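Local coordinates for dihydroorotase (Agrobacterium tumefaciens, PDB 2OGJ), which acts in vitro as a zinc-dependent esterase that deacetylates acetyl-(R)-mandelate and, less efficiently, acetyl glycolate, on an amidohydrolase TIM-barrel fold, at residues P71-D75 against R98-T102; G83-I87 against L140-R145; D86-R90 against L292-M297; P91-A96 against S125-I129. All blocks are in the same frame, centred on the assembly; numbering follows the deposited sequence.

Interaction 1: P71-D75 against R98-T102; sequences PGWVD and RGVTT
Trp73 to Asp75 and Val100 to Thr102 pair as neighbouring parallel strands, a buried sheet contact where strands 68-75 and 100-106 run side by side. The pairing is irregular. Trp73 O lies 2.8 Å from Thr101 N and 3.2 Å from Thr102 N, and it takes a hydrogen bond from each; the first is bent, 139° at the hydrogen, the second nearly straight at 169°. Two successive amides sharing one carbonyl mark a beta bulge, which moves the register by one residue between the Trp73-Val100 and Val74-Thr102 pairs. Regular pairing resumes with Asp75 N, which donates to Thr102 O at 3.1 Å. These strands belong to the TIM barrel of the amidohydrolase family; just beyond Asp75, the first of them leads to His77 and His79, both zinc ligands. Asp75 itself is held from outside the pair, OD1 by Thr290 and OD2 by the amide of His77, while its CB rests 3.9 Å from Val100 CG1. Val74 and Thr102 share one face of the sheet and stand side by side, Val74 CG2 and Thr102 CB 4.0 Å apart. OG1 of Thr102 stands beside its own backbone N (chi1 -63°) and from there reaches a water at 2.7 Å that in turn donates to Gly72 O; Arg128 NE binds the same hydroxyl. The Trp73 side chain runs past the Gly99 carbonyl, CB 3.4 Å from Gly99 O, and Val100 CG2 sits at the ring edge. Helix 304-313 packs against this indole through Leu304, Ala305 and Met308.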
loop_
_atom_site.group_PDB
_atom_site.type_symbol
_atom_site.label_atom_id
_atom_site.label_comp_id
_atom_site.label_asym_id
_atom_site.label_seq_id
_atom_site.Cartn_x
_atom_site.Cartn_y
_atom_site.Cartn_z
ATOM N N PRO A 71 18.231 46.899 5.894
ATOM C CA PRO A 71 19.119 45.741 5.979
ATOM C C PRO A 71 18.741 44.825 4.808
ATOM O O PRO A 71 17.603 44.870 4.343
ATOM C CB PRO A 71 18.792 45.154 7.356
ATOM C CG PRO A 71 17.434 45.712 7.682
ATOM C CD PRO A 71 17.485 47.097 7.145
ATOM N N GLY A 72 19.690 44.040 4.308
ATOM C CA GLY A 72 19.418 43.161 3.188
ATOM C C GLY A 72 18.132 42.366 3.306
ATOM O O GLY A 72 17.858 41.760 4.341
ATOM N N TRP A 73 17.331 42.375 2.243
ATOM C CA TRP A 73 16.069 41.651 2.219
ATOM C C TRP A 73 16.291 40.165 2.446
ATOM O O TRP A 73 17.270 39.593 1.953
ATOM C CB TRP A 73 15.369 41.859 0.886
ATOM C CG TRP A 73 14.857 43.240 0.682
ATOM C CD1 TRP A 73 14.732 44.227 1.626
ATOM C CD2 TRP A 73 14.325 43.772 -0.537
ATOM N NE1 TRP A 73 14.147 45.343 1.062
ATOM C CE2 TRP A 73 13.888 45.090 -0.262
ATOM C CE3 TRP A 73 14.172 43.260 -1.835
ATOM C CZ2 TRP A 73 13.306 45.902 -1.239
ATOM C CZ3 TRP A 73 13.598 44.060 -2.808
ATOM C CH2 TRP A 73 13.169 45.374 -2.504
ATOM N N VAL A 74 15.363 39.560 3.196
ATOM C CA VAL A 74 15.385 38.137 3.529
ATOM C C VAL A 74 14.167 37.424 2.922
ATOM O O VAL A 74 13.033 37.692 3.321
ATOM C CB VAL A 74 15.321 37.925 5.066
ATOM C CG1 VAL A 74 15.357 36.445 5.375
ATOM C CG2 VAL A 74 16.471 38.645 5.766
ATOM N N ASP A 75 14.380 36.541 1.949
ATOM C CA ASP A 75 13.257 35.798 1.364
ATOM C C ASP A 75 13.295 34.440 2.052
ATOM O O ASP A 75 14.145 33.596 1.764
ATOM C CB ASP A 75 13.401 35.641 -0.155
ATOM C CG ASP A 75 12.173 35.002 -0.797
ATOM O OD1 ASP A 75 12.040 35.041 -2.037
ATOM O OD2 ASP A 75 11.333 34.449 -0.060
ATOM N N ARG A 98 18.845 40.721 -7.237
ATOM C CA ARG A 98 17.428 41.066 -7.033
ATOM C C ARG A 98 17.191 41.895 -5.773
ATOM O O ARG A 98 16.063 42.298 -5.483
ATOM C CB ARG A 98 16.578 39.792 -6.946
ATOM C CG ARG A 98 16.498 38.955 -8.233
ATOM C CD ARG A 98 15.510 39.545 -9.226
ATOM N NE ARG A 98 15.526 38.852 -10.510
ATOM C CZ ARG A 98 16.445 39.035 -11.458
ATOM N NH1 ARG A 98 17.437 39.897 -11.276
ATOM N NH2 ARG A 98 16.376 38.350 -12.593
ATOM N N GLY A 99 18.257 42.141 -5.021
ATOM C CA GLY A 99 18.139 42.914 -3.804
ATOM C C GLY A 99 17.907 42.061 -2.582
ATOM O O GLY A 99 17.626 42.595 -1.516
ATOM N N VAL A 100 18.038 40.745 -2.739
ATOM C CA VAL A 100 17.836 39.789 -1.645
ATOM C C VAL A 100 19.173 39.244 -1.133
ATOM O O VAL A 100 19.913 38.590 -1.869
ATOM C CB VAL A 100 16.941 38.605 -2.105
ATOM C CG1 VAL A 100 16.600 37.712 -0.926
ATOM C CG2 VAL A 100 15.679 39.132 -2.753
ATOM N N THR A 101 19.457 39.509 0.138
ATOM C CA THR A 101 20.710 39.118 0.777
ATOM C C THR A 101 20.735 37.770 1.445
ATOM O O THR A 101 21.768 37.120 1.508
ATOM C CB THR A 101 21.100 40.143 1.834
ATOM O OG1 THR A 101 21.305 41.404 1.192
ATOM C CG2 THR A 101 22.370 39.704 2.569
ATOM N N THR A 102 19.605 37.369 1.997
ATOM C CA THR A 102 19.527 36.075 2.652
ATOM C C THR A 102 18.445 35.260 1.986
ATOM O O THR A 102 17.322 35.731 1.805
ATOM C CB THR A 102 19.214 36.224 4.147
ATOM O OG1 THR A 102 20.287 36.938 4.776
ATOM C CG2 THR A 102 19.030 34.854 4.804
HETATM O O HOH W 1 19.452 39.505 4.601
#

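Interaction 2: G83-I87 against L140-R145; sequences GGTDI and LVACNR
Asp86 meets the backbone amide of Cys143 and the guanidinium of Arg145, joining two of the loops that follow the strands of a TIM barrel: residues 83-87 come after strand 77-78, and residues 140-145 come after strand 128-132. The close-packed part is the inner one. Thr85 lies across the Leu140 peptide with CG2 3.7 Å from Leu140 O, its hydroxyl turned instead to Ser88 OG and Trp81 O. Ile87 faces Cys143, their CB atoms 3.7 Å apart, and its CG2 branch also approaches Leu140 CB at 4.4 Å. Leu140 in turn packs on His79, a zinc ligand, so this side of the contact backs onto the metal site. The outer part is polar and partly exposed. There the Asp86 side chain is folded between its own amide nitrogen and carbonyl carbon (chi1 69°), which brings OD1 to Cys143 N; that bond, 3.1 Å long, comes from the syn side but 30° out of the carboxylate plane, and is bent. A bond from Asp86 N to Val141 O is less certain, because this carbonyl oxygen is modelled too near the carboxylate. OD2 takes the salt bridge to Arg145, whose chain bends at chi3 and lays one guanidinium face on Ala142 CB. A second subunit covers part of this side: its Ala112 touches Asp86, Ala142 and Arg145, and its Glu111 pairs with Arg145 NH1. Arg145 NH2 meets Asp86 OD2 at 2.7 Å in the guanidinium plane but 45° out of the carboxylate plane.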
loop_
_atom_site.group_PDB
_atom_site.type_symbol
_atom_site.label_atom_id
_atom_site.label_comp_id
_atom_site.label_asym_id
_atom_site.label_seq_id
_atom_site.Cartn_x
_atom_site.Cartn_y
_atom_site.Cartn_z
ATOM N N GLY A 83 20.085 21.881 -9.704
ATOM C CA GLY A 83 20.785 20.670 -10.079
ATOM C C GLY A 83 20.430 19.486 -9.186
ATOM O O GLY A 83 20.141 18.407 -9.696
ATOM N N GLY A 84 20.456 19.678 -7.864
ATOM C CA GLY A 84 20.131 18.600 -6.933
ATOM C C GLY A 84 18.691 18.135 -7.040
ATOM O O GLY A 84 18.377 16.952 -6.916
ATOM N N THR A 85 17.806 19.087 -7.271
ATOM C CA THR A 85 16.396 18.798 -7.437
ATOM C C THR A 85 16.045 19.300 -8.822
ATOM O O THR A 85 16.832 20.005 -9.442
ATOM C CB THR A 85 15.535 19.577 -6.449
ATOM O OG1 THR A 85 15.625 20.972 -6.760
ATOM C CG2 THR A 85 15.991 19.312 -5.000
ATOM N N ASP A 86 14.860 18.960 -9.298
ATOM C CA ASP A 86 14.422 19.372 -10.620
ATOM C C ASP A 86 13.746 20.744 -10.676
ATOM O O ASP A 86 13.891 21.491 -11.648
ATOM C CB ASP A 86 13.454 18.317 -11.159
ATOM C CG ASP A 86 12.101 18.291 -10.399
ATOM O OD1 ASP A 86 12.031 18.580 -9.176
ATOM O OD2 ASP A 86 11.085 17.948 -11.039
ATOM N N ILE A 87 13.013 21.059 -9.613
ATOM C CA ILE A 87 12.216 22.278 -9.506
ATOM C C ILE A 87 12.915 23.578 -9.105
ATOM O O ILE A 87 12.392 24.656 -9.356
ATOM C CB ILE A 87 11.017 22.019 -8.521
ATOM C CG1 ILE A 87 9.875 22.971 -8.844
ATOM C CG2 ILE A 87 11.446 22.221 -7.069
ATOM C CD1 ILE A 87 9.446 22.905 -10.287
ATOM N N LEU A 140 12.896 17.502 -2.592
ATOM C CA LEU A 140 12.127 17.785 -3.805
ATOM C C LEU A 140 12.807 17.434 -5.130
ATOM O O LEU A 140 12.682 18.177 -6.098
ATOM C CB LEU A 140 11.707 19.269 -3.804
ATOM C CG LEU A 140 11.133 19.758 -2.459
ATOM C CD1 LEU A 140 10.774 21.230 -2.524
ATOM C CD2 LEU A 140 9.910 18.934 -2.096
ATOM N N VAL A 141 13.504 16.299 -5.181
ATOM C CA VAL A 141 14.178 15.891 -6.407
ATOM C C VAL A 141 13.226 15.902 -7.581
ATOM O O VAL A 141 13.512 16.526 -8.596
ATOM C CB VAL A 141 14.768 14.473 -6.334
ATOM C CG1 VAL A 141 16.257 14.548 -6.342
ATOM C CG2 VAL A 141 14.271 13.747 -5.102
ATOM N N ALA A 142 12.106 15.196 -7.444
ATOM C CA ALA A 142 11.089 15.112 -8.496
ATOM C C ALA A 142 9.817 15.731 -7.929
ATOM O O ALA A 142 8.760 15.115 -7.917
ATOM C CB ALA A 142 10.854 13.656 -8.867
ATOM N N CYS A 143 9.953 16.966 -7.454
ATOM C CA CYS A 143 8.882 17.717 -6.824
ATOM C C CYS A 143 7.479 17.443 -7.351
ATOM O O CYS A 143 7.219 17.568 -8.550
ATOM C CB CYS A 143 9.204 19.201 -6.909
ATOM S SG CYS A 143 8.054 20.229 -6.034
ATOM N N ASN A 144 6.583 17.060 -6.437
ATOM C CA ASN A 144 5.192 16.748 -6.752
ATOM C C ASN A 144 4.968 15.540 -7.677
ATOM O O ASN A 144 3.848 15.053 -7.796
ATOM C CB ASN A 144 4.479 17.978 -7.333
ATOM C CG ASN A 144 4.413 19.131 -6.353
ATOM O OD1 ASN A 144 4.379 18.931 -5.150
ATOM N ND2 ASN A 144 4.382 20.346 -6.867
ATOM N N ARG A 145 6.013 15.058 -8.338
ATOM C CA ARG A 145 5.871 13.909 -9.224
ATOM C C ARG A 145 6.102 12.613 -8.448
ATOM O O ARG A 145 5.476 11.597 -8.720
ATOM C CB ARG A 145 6.852 14.027 -10.386
ATOM C CG ARG A 145 6.577 15.211 -11.272
ATOM C CD ARG A 145 7.431 15.172 -12.510
ATOM N NE ARG A 145 8.767 15.695 -12.266
ATOM C CZ ARG A 145 9.882 15.061 -12.596
ATOM N NH1 ARG A 145 9.826 13.868 -13.174
ATOM N NH2 ARG A 145 11.049 15.644 -12.379
#

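Interaction 3: D86-R90 against L292-M297; sequences DISIR and LHGHSM
Ile87 and Ser88 run past His293 and Gly294 as irregular loop backbone, with the CA atoms of Ile87 and Gly294 5.2 Å apart. One backbone hydrogen bond ties the loops: Gly294 N donates to Ile87 O at 2.7 Å, arriving nearly head-on to the carbonyl. The second loop turns tightly here, His293 O accepting from both Ser296 N and Met297 N. That turn follows Asp291, a zinc ligand; in amidohydrolases such an aspartate closes the eighth barrel strand, so the contact probably brings the loop after the first strand against the loop after the last, beside the metal site. Among the side chains, the long branch of Ile87 touches two histidines in turn. CG1 lies 3.8 Å from His293 ND1, and CD1 goes on to the imidazole of His295, approached near CD2. The His293 ring is set by its own turn: with CG placed between amide nitrogen and carbonyl carbon (chi1 56°), ND1 accepts from His295 N at 2.8 Å, 16° out of the ring plane, and Ser296 OG lies over one ring face. Ser296 OG also accepts from His293 N and is bonded to Asp291 O. Ile89 supplies the other apolar point. The Ile89 side chain crosses that of Leu292 at about a right angle, CD1 3.9 Å from Leu292 CG, and the same CD1 stands 4.1 Å from SE of Met297, a selenomethionine. The CG2 branch lies on the peptide joining His293 to Gly294, 3.4 Å from Gly294 N. Gly294 and His295 are on the exposed side, whereas Ile87, Ile89 and Leu292 are buried.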
loop_
_atom_site.group_PDB
_atom_site.type_symbol
_atom_site.label_atom_id
_atom_site.label_comp_id
_atom_site.label_asym_id
_atom_site.label_seq_id
_atom_site.Cartn_x
_atom_site.Cartn_y
_atom_site.Cartn_z
ATOM N N ASP A 86 14.860 18.960 -9.298
ATOM C CA ASP A 86 14.422 19.372 -10.620
ATOM C C ASP A 86 13.746 20.744 -10.676
ATOM O O ASP A 86 13.891 21.491 -11.648
ATOM C CB ASP A 86 13.454 18.317 -11.159
ATOM C CG ASP A 86 12.101 18.291 -10.399
ATOM O OD1 ASP A 86 12.031 18.580 -9.176
ATOM O OD2 ASP A 86 11.085 17.948 -11.039
ATOM N N ILE A 87 13.013 21.059 -9.613
ATOM C CA ILE A 87 12.216 22.278 -9.506
ATOM C C ILE A 87 12.915 23.578 -9.105
ATOM O O ILE A 87 12.392 24.656 -9.356
ATOM C CB ILE A 87 11.017 22.019 -8.521
ATOM C CG1 ILE A 87 9.875 22.971 -8.844
ATOM C CG2 ILE A 87 11.446 22.221 -7.069
ATOM C CD1 ILE A 87 9.446 22.905 -10.287
ATOM N N SER A 88 14.091 23.464 -8.496
ATOM C CA SER A 88 14.869 24.609 -8.015
ATOM C C SER A 88 15.499 25.491 -9.071
ATOM O O SER A 88 15.766 25.058 -10.184
ATOM C CB SER A 88 16.002 24.145 -7.103
ATOM O OG SER A 88 15.521 23.537 -5.928
ATOM N N ILE A 89 15.751 26.740 -8.684
ATOM C CA ILE A 89 16.393 27.731 -9.540
ATOM C C ILE A 89 17.745 28.004 -8.899
ATOM O O ILE A 89 18.107 27.362 -7.917
ATOM C CB ILE A 89 15.572 29.050 -9.622
ATOM C CG1 ILE A 89 15.220 29.554 -8.225
ATOM C CG2 ILE A 89 14.312 28.829 -10.428
ATOM C CD1 ILE A 89 14.395 30.829 -8.238
ATOM N N ARG A 90 18.505 28.941 -9.441
ATOM C CA ARG A 90 19.823 29.247 -8.873
ATOM C C ARG A 90 19.708 30.396 -7.877
ATOM O O ARG A 90 18.781 31.192 -7.958
ATOM C CB ARG A 90 20.798 29.654 -9.990
ATOM C CG ARG A 90 20.983 28.611 -11.103
ATOM C CD ARG A 90 21.851 29.203 -12.199
ATOM N NE ARG A 90 21.888 28.392 -13.417
ATOM C CZ ARG A 90 22.781 27.432 -13.670
ATOM N NH1 ARG A 90 23.744 27.138 -12.785
ATOM N NH2 ARG A 90 22.707 26.759 -14.814
ATOM N N LEU A 292 9.458 30.950 -4.713
ATOM C CA LEU A 292 10.134 31.008 -5.997
ATOM C C LEU A 292 10.833 29.716 -6.406
ATOM O O LEU A 292 11.631 29.144 -5.665
ATOM C CB LEU A 292 11.148 32.176 -5.952
ATOM C CG LEU A 292 11.426 33.121 -7.130
ATOM C CD1 LEU A 292 10.135 33.610 -7.777
ATOM C CD2 LEU A 292 12.197 34.298 -6.603
ATOM N N HIS A 293 10.507 29.246 -7.595
ATOM C CA HIS A 293 11.145 28.053 -8.126
ATOM C C HIS A 293 10.975 28.029 -9.633
ATOM O O HIS A 293 10.430 28.964 -10.206
ATOM C CB HIS A 293 10.576 26.781 -7.486
ATOM C CG HIS A 293 9.098 26.643 -7.625
ATOM N ND1 HIS A 293 8.480 26.471 -8.844
ATOM C CD2 HIS A 293 8.112 26.687 -6.700
ATOM C CE1 HIS A 293 7.175 26.418 -8.666
ATOM N NE2 HIS A 293 6.925 26.547 -7.374
ATOM N N GLY A 294 11.455 26.971 -10.273
ATOM C CA GLY A 294 11.369 26.870 -11.722
ATOM C C GLY A 294 10.005 26.998 -12.379
ATOM O O GLY A 294 9.918 27.105 -13.596
ATOM N N HIS A 295 8.933 26.998 -11.596
ATOM C CA HIS A 295 7.612 27.105 -12.190
ATOM C C HIS A 295 6.788 28.281 -11.720
ATOM O O HIS A 295 5.661 28.468 -12.177
ATOM C CB HIS A 295 6.826 25.811 -11.978
ATOM C CG HIS A 295 7.251 24.696 -12.885
ATOM N ND1 HIS A 295 7.613 24.907 -14.199
ATOM C CD2 HIS A 295 7.360 23.362 -12.673
ATOM C CE1 HIS A 295 7.927 23.751 -14.757
ATOM N NE2 HIS A 295 7.781 22.798 -13.851
ATOM N N SER A 296 7.328 29.069 -10.799
ATOM C CA SER A 296 6.604 30.232 -10.321
ATOM C C SER A 296 7.357 31.516 -10.647
ATOM O O SER A 296 6.764 32.589 -10.668
ATOM C CB SER A 296 6.364 30.140 -8.814
ATOM O OG SER A 296 7.583 30.128 -8.097
HETATM N N MSE A 297 8.654 31.403 -10.929
HETATM C CA MSE A 297 9.467 32.586 -11.216
HETATM C C MSE A 297 9.081 33.338 -12.474
HETATM O O MSE A 297 8.868 34.546 -12.420
HETATM C CB MSE A 297 10.974 32.256 -11.279
HETATM C CG MSE A 297 11.836 33.504 -11.567
HETATM SE SE MSE A 297 13.591 33.264 -11.452
HETATM C CE MSE A 297 13.777 32.155 -12.793
#

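Interaction 4: P91-A96 against S125-I129; sequences PSECGA and SRERI
Ala96 and Glu127 supply the hydrogen bond of this contact: Ala96 N points at Glu127 OE2, 3.2 Å away, along a nearly straight line (172° at the hydrogen), and uses the anti lone pair, the one turned away from the other carboxylate oxygen. Glu127 reaches the amide because its chain bends at chi2, 91°. Within 91-96 the backbone is curled by a second bond, from Cys94 N to Pro91 O. Among charged groups, the same Glu127 OE2 pairs with Arg126 NH1 at 3.3 Å within the second segment, so one oxygen serves both an amide and a guanidinium. This double use would probably favour the carboxylate as an anion in its buried place. Arg126 has a second acid partner, Glu385, bound through NE. The extended chain of Arg126 carries the guanidinium over to Ala96, whose CB lies against one face, 3.8 Å from NH1. Van der Waals contacts follow. Pro91 presents its ring to the second segment: CG stands 3.4 Å from Ser125 OG, and CB meets Ile129 CD1 at 4.1 Å. The Ser125 hydroxyl is bonded to Ile121 O, at the end of helix 114-122, which fixes the oxygen next to the proline ring. Gly95 CA passes 3.7 Å from Glu127 OE2. The contact thus joins the approach to strand 100-106 with the entry to strand 128-132, its neighbour in the barrel sheet; Pro91 also touches Leu103 on the former strand, and Ile129 packs on Phe117 and Ile122 of helix 114-122.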
loop_
_atom_site.group_PDB
_atom_site.type_symbol
_atom_site.label_atom_id
_atom_site.label_comp_id
_atom_site.label_asym_id
_atom_site.label_seq_id
_atom_site.Cartn_x
_atom_site.Cartn_y
_atom_site.Cartn_z
ATOM N N PRO A 91 20.621 30.477 -6.894
ATOM C CA PRO A 91 20.471 31.608 -5.982
ATOM C C PRO A 91 20.744 32.935 -6.694
ATOM O O PRO A 91 20.213 33.974 -6.310
ATOM C CB PRO A 91 21.467 31.303 -4.864
ATOM C CG PRO A 91 22.383 30.299 -5.452
ATOM C CD PRO A 91 21.512 29.460 -6.312
ATOM N N SER A 92 21.554 32.908 -7.748
ATOM C CA SER A 92 21.824 34.134 -8.491
ATOM C C SER A 92 20.546 34.643 -9.183
ATOM O O SER A 92 20.486 35.794 -9.590
ATOM C CB SER A 92 22.912 33.896 -9.540
ATOM O OG SER A 92 22.365 33.406 -10.751
ATOM N N GLU A 93 19.505 33.800 -9.303
ATOM C CA GLU A 93 18.271 34.161 -9.989
ATOM C C GLU A 93 17.258 34.763 -9.020
ATOM O O GLU A 93 16.231 35.321 -9.461
ATOM C CB GLU A 93 17.677 32.945 -10.698
ATOM C CG GLU A 93 18.587 32.335 -11.750
ATOM C CD GLU A 93 17.971 31.124 -12.424
ATOM O OE1 GLU A 93 16.827 30.767 -12.072
ATOM O OE2 GLU A 93 18.632 30.532 -13.304
ATOM N N CYS A 94 17.491 34.679 -7.733
ATOM C CA CYS A 94 16.542 35.222 -6.764
ATOM C C CYS A 94 17.255 35.886 -5.593
ATOM O O CYS A 94 16.627 36.218 -4.596
ATOM C CB CYS A 94 15.670 34.091 -6.233
ATOM S SG CYS A 94 16.690 32.761 -5.518
ATOM N N GLY A 95 18.565 36.058 -5.722
ATOM C CA GLY A 95 19.358 36.666 -4.665
ATOM C C GLY A 95 19.747 38.134 -4.804
ATOM O O GLY A 95 18.897 38.994 -5.029
ATOM N N ALA A 96 21.048 38.398 -4.657
ATOM C CA ALA A 96 21.646 39.737 -4.722
ATOM C C ALA A 96 21.269 40.579 -5.927
ATOM O O ALA A 96 20.905 41.742 -5.770
ATOM C CB ALA A 96 23.146 39.629 -4.647
ATOM N N SER A 125 28.035 30.484 -2.546
ATOM C CA SER A 125 27.201 31.671 -2.765
ATOM C C SER A 125 27.640 32.925 -2.016
ATOM O O SER A 125 28.174 32.832 -0.902
ATOM C CB SER A 125 25.747 31.376 -2.390
ATOM O OG SER A 125 25.076 30.644 -3.400
ATOM N N ARG A 126 27.404 34.100 -2.609
ATOM C CA ARG A 126 27.776 35.329 -1.919
ATOM C C ARG A 126 26.725 35.755 -0.906
ATOM O O ARG A 126 27.023 36.530 -0.001
ATOM C CB ARG A 126 28.112 36.499 -2.883
ATOM C CG ARG A 126 27.289 36.710 -4.150
ATOM C CD ARG A 126 27.611 38.118 -4.680
ATOM N NE ARG A 126 27.330 38.410 -6.095
ATOM C CZ ARG A 126 26.304 37.927 -6.795
ATOM N NH1 ARG A 126 25.423 37.088 -6.241
ATOM N NH2 ARG A 126 26.137 38.314 -8.053
ATOM N N GLU A 127 25.508 35.228 -1.039
ATOM C CA GLU A 127 24.431 35.554 -0.110
ATOM C C GLU A 127 24.448 34.631 1.097
ATOM O O GLU A 127 25.179 33.645 1.124
ATOM C CB GLU A 127 23.072 35.434 -0.796
ATOM C CG GLU A 127 22.975 36.250 -2.072
ATOM C CD GLU A 127 23.375 35.464 -3.314
ATOM O OE1 GLU A 127 24.158 34.487 -3.191
ATOM O OE2 GLU A 127 22.915 35.839 -4.417
ATOM N N ARG A 128 23.650 34.963 2.103
ATOM C CA ARG A 128 23.564 34.130 3.285
ATOM C C ARG A 128 22.510 33.110 2.900
ATOM O O ARG A 128 21.390 33.470 2.517
ATOM C CB ARG A 128 23.082 34.926 4.496
ATOM C CG ARG A 128 23.010 34.122 5.788
ATOM C CD ARG A 128 22.285 34.906 6.861
ATOM N NE ARG A 128 22.735 36.296 6.859
ATOM C CZ ARG A 128 23.814 36.741 7.492
ATOM N NH1 ARG A 128 24.567 35.907 8.203
ATOM N NH2 ARG A 128 24.152 38.018 7.390
ATOM N N ILE A 129 22.865 31.838 2.981
ATOM C CA ILE A 129 21.928 30.801 2.624
ATOM C C ILE A 129 21.714 29.791 3.748
ATOM O O ILE A 129 22.635 29.097 4.206
ATOM C CB ILE A 129 22.382 30.150 1.320
ATOM C CG1 ILE A 129 22.342 31.212 0.219
ATOM C CG2 ILE A 129 21.509 28.959 0.981
ATOM C CD1 ILE A 129 22.936 30.777 -1.056
#

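Interactions 2 and 3 share Asp86 and Ile87, with centres about 9 Å apart: one loop is held against 140-145 and 292-297 beside the binuclear zinc site. The side chains of Leu140 and His293 come to about 6 and 5 Å of a zinc ion. The same loop runs on into interaction 4, and Leu292 CD2 of interaction 3 lies 3.5 Å from Cys94 CB of interaction 4. Interactions 1 and 4, centres about 9 Å apart, join directly: Val100 N is 3.0 Å from Gly95 O and Thr101 O 2.9 Å from Arg128 N, both probable hydrogen bonds. Interactions 1 and 2 lie farther apart, about 13 Å between nearest atoms, and interactions 2 and 3 both touch the second subunit.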